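Local structure of arginine 3rd transport system periplasmic binding protein (Legionella pneumophila subsp. pneumophila str. Philadelphia 1, 3KZG) at residues F56-K60 with N61-D65. The protein probably binds arginine in the periplasm as the solute-binding component of an amino-acid transport system. Residues are numbered along the deposited sequence; the frame is centred on the assembly and turned at random.
Sequences FPALK and NREVD
R62 reaches back over the end of the helix to K60, its NH1 donating to K60 O at 2.9 Å with an N-H...O angle of 155°. The acceptor lies at the edge of the guanidinium, within 7° of its plane, although the donor stands tilted from the carbonyl plane of K60. A bend at chi2 (62°) folds the chain back, setting CD 3.4 Å from K60 O; the other terminal nitrogen, NH2, makes a salt bridge to D200. Two backbone bonds close the helix: E63 N to A58 O and R62 N to L59 O, each 2.9 Å. With R62 as C-prime residue at positive phi, they form a Schellman motif, which turns the chain out of helix 55-60 toward strand 66-67. The last i to i+4 helical bond here runs from N61 N to P57 O. The side-chain ND2 of N61 also comes within 2.9 Å of P57 O, but its angle is too poor for a hydrogen bond. On the flank of the turn E63, extended beyond CG, lies alongside A58, with OE2 3.3 Å from A58 CA and 3.8 Å from its CB, while OE1 bonds weakly to Y50 OH. Farther along, L59 CD1 meets V64 CG2 at 4.1 Å and packs against V64 O. V64 continues this buried side onto Y50 and E48 of strand 44-50, and L59 onto M196 and F81.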
ATOM      1  N   PHE A  56      27.237  27.333 -10.216  1.00 24.95           N
ATOM      2  CA  PHE A  56      27.729  27.829  -8.941  1.00 27.02           C
ATOM      3  C   PHE A  56      27.855  29.359  -8.912  1.00 28.75           C
ATOM      4  O   PHE A  56      27.312  30.014  -8.019  1.00 28.10           O
ATOM      5  CB  PHE A  56      29.060  27.152  -8.621  1.00 26.63           C
ATOM      6  CG  PHE A  56      28.977  25.645  -8.612  1.00 28.85           C
ATOM      7  CD1 PHE A  56      28.323  24.979  -7.583  1.00 28.16           C
ATOM      8  CD2 PHE A  56      29.506  24.895  -9.663  1.00 27.50           C
ATOM      9  CE1 PHE A  56      28.189  23.592  -7.596  1.00 27.28           C
ATOM     10  CE2 PHE A  56      29.377  23.506  -9.685  1.00 27.69           C
ATOM     11  CZ  PHE A  56      28.717  22.855  -8.651  1.00 27.95           C
ATOM     12  N   PRO A  57      28.568  29.951  -9.887  1.00 30.21           N
ATOM     13  CA  PRO A  57      28.680  31.411  -9.861  1.00 30.41           C
ATOM     14  C   PRO A  57      27.336  32.089 -10.136  1.00 29.85           C
ATOM     15  O   PRO A  57      27.037  33.137  -9.565  1.00 29.83           O
ATOM     16  CB  PRO A  57      29.727  31.693 -10.936  1.00 31.42           C
ATOM     17  CG  PRO A  57      29.508  30.574 -11.912  1.00 32.54           C
ATOM     18  CD  PRO A  57      29.361  29.385 -10.992  1.00 30.83           C
ATOM     19  N   ALA A  58      26.528  31.476 -10.997  1.00 28.16           N
ATOM     20  CA  ALA A  58      25.214  32.011 -11.340  1.00 27.81           C
ATOM     21  C   ALA A  58      24.337  32.155 -10.096  1.00 27.79           C
ATOM     22  O   ALA A  58      23.603  33.134  -9.949  1.00 27.87           O
ATOM     23  CB  ALA A  58      24.527  31.103 -12.355  1.00 26.45           C
ATOM     24  N   LEU A  59      24.403  31.172  -9.205  1.00 27.31           N
ATOM     25  CA  LEU A  59      23.614  31.216  -7.977  1.00 26.36           C
ATOM     26  C   LEU A  59      24.182  32.271  -7.032  1.00 27.32           C
ATOM     27  O   LEU A  59      23.439  33.056  -6.441  1.00 25.96           O
ATOM     28  CB  LEU A  59      23.619  29.852  -7.279  1.00 23.07           C
ATOM     29  CG  LEU A  59      22.880  29.793  -5.941  1.00 21.79           C
ATOM     30  CD1 LEU A  59      21.425  30.185  -6.130  1.00 20.99           C
ATOM     31  CD2 LEU A  59      22.982  28.389  -5.360  1.00 23.92           C
ATOM     32  N   LYS A  60      25.502  32.287  -6.893  1.00 28.47           N
ATOM     33  CA  LYS A  60      26.147  33.252  -6.018  1.00 33.02           C
ATOM     34  C   LYS A  60      25.875  34.695  -6.443  1.00 33.52           C
ATOM     35  O   LYS A  60      25.816  35.586  -5.598  1.00 34.52           O
ATOM     36  CB  LYS A  60      27.654  33.003  -5.972  1.00 33.44           C
ATOM     37  CG  LYS A  60      28.409  34.007  -5.124  1.00 38.38           C
ATOM     38  CD  LYS A  60      29.857  33.595  -4.906  1.00 40.57           C
ATOM     39  CE  LYS A  60      29.964  32.416  -3.944  1.00 43.10           C
ATOM     40  NZ  LYS A  60      29.325  31.170  -4.463  1.00 46.21           N
ATOM     41  N   ASN A  61      25.704  34.921  -7.743  1.00 34.24           N
ATOM     42  CA  ASN A  61      25.442  36.263  -8.263  1.00 34.83           C
ATOM     43  C   ASN A  61      23.949  36.583  -8.298  1.00 35.05           C
ATOM     44  O   ASN A  61      23.539  37.627  -8.811  1.00 34.61           O
ATOM     45  CB  ASN A  61      26.030  36.424  -9.674  1.00 37.06           C
ATOM     46  CG  ASN A  61      27.537  36.207  -9.717  1.00 37.87           C
ATOM     47  OD1 ASN A  61      28.265  36.635  -8.822  1.00 38.98           O
ATOM     48  ND2 ASN A  61      28.012  35.555 -10.773  1.00 39.12           N
ATOM     49  N   ARG A  62      23.139  35.681  -7.752  1.00 32.94           N
ATOM     50  CA  ARG A  62      21.696  35.870  -7.714  1.00 30.94           C
ATOM     51  C   ARG A  62      21.051  35.964  -9.092  1.00 30.60           C
ATOM     52  O   ARG A  62      19.998  36.590  -9.248  1.00 30.85           O
ATOM     53  CB  ARG A  62      21.341  37.114  -6.891  1.00 32.46           C
ATOM     54  CG  ARG A  62      21.259  36.877  -5.379  1.00 31.82           C
ATOM     55  CD  ARG A  62      22.583  36.411  -4.772  1.00 29.64           C
ATOM     56  NE  ARG A  62      22.472  36.285  -3.319  1.00 27.92           N
ATOM     57  CZ  ARG A  62      23.425  35.803  -2.525  1.00 27.55           C
ATOM     58  NH1 ARG A  62      24.577  35.394  -3.032  1.00 27.29           N
ATOM     59  NH2 ARG A  62      23.220  35.725  -1.218  1.00 24.64           N
ATOM     60  N   GLU A  63      21.683  35.350 -10.090  1.00 29.62           N
ATOM     61  CA  GLU A  63      21.131  35.342 -11.443  1.00 28.97           C
ATOM     62  C   GLU A  63      19.889  34.453 -11.393  1.00 27.67           C
ATOM     63  O   GLU A  63      18.969  34.582 -12.204  1.00 26.99           O
ATOM     64  CB  GLU A  63      22.139  34.753 -12.438  1.00 30.77           C
ATOM     65  CG  GLU A  63      23.416  35.565 -12.616  1.00 34.07           C
ATOM     66  CD  GLU A  63      24.355  34.951 -13.645  1.00 35.33           C
ATOM     67  OE1 GLU A  63      23.920  34.732 -14.795  1.00 36.73           O
ATOM     68  OE2 GLU A  63      25.527  34.691 -13.308  1.00 35.87           O
ATOM     69  N   VAL A  64      19.885  33.543 -10.423  1.00 26.00           N
ATOM     70  CA  VAL A  64      18.781  32.618 -10.214  1.00 23.49           C
ATOM     71  C   VAL A  64      18.518  32.487  -8.717  1.00 22.59           C
ATOM     72  O   VAL A  64      19.412  32.697  -7.898  1.00 21.39           O
ATOM     73  CB  VAL A  64      19.101  31.228 -10.776  1.00 21.16           C
ATOM     74  CG1 VAL A  64      19.338  31.325 -12.275  1.00 22.72           C
ATOM     75  CG2 VAL A  64      20.319  30.656 -10.077  1.00 18.50           C
ATOM     76  N   ASP A  65      17.290  32.134  -8.361  1.00 23.28           N
ATOM     77  CA  ASP A  65      16.927  31.990  -6.954  1.00 24.37           C
ATOM     78  C   ASP A  65      17.360  30.654  -6.369  1.00 23.54           C
ATOM     79  O   ASP A  65      17.766  30.572  -5.209  1.00 24.48           O
ATOM     80  CB  ASP A  65      15.417  32.144  -6.799  1.00 24.42           C
ATOM     81  CG  ASP A  65      14.933  33.489  -7.258  1.00 25.06           C
ATOM     82  OD1 ASP A  65      15.456  34.495  -6.740  1.00 25.73           O
ATOM     83  OD2 ASP A  65      14.038  33.545  -8.130  1.00 25.55           O
TER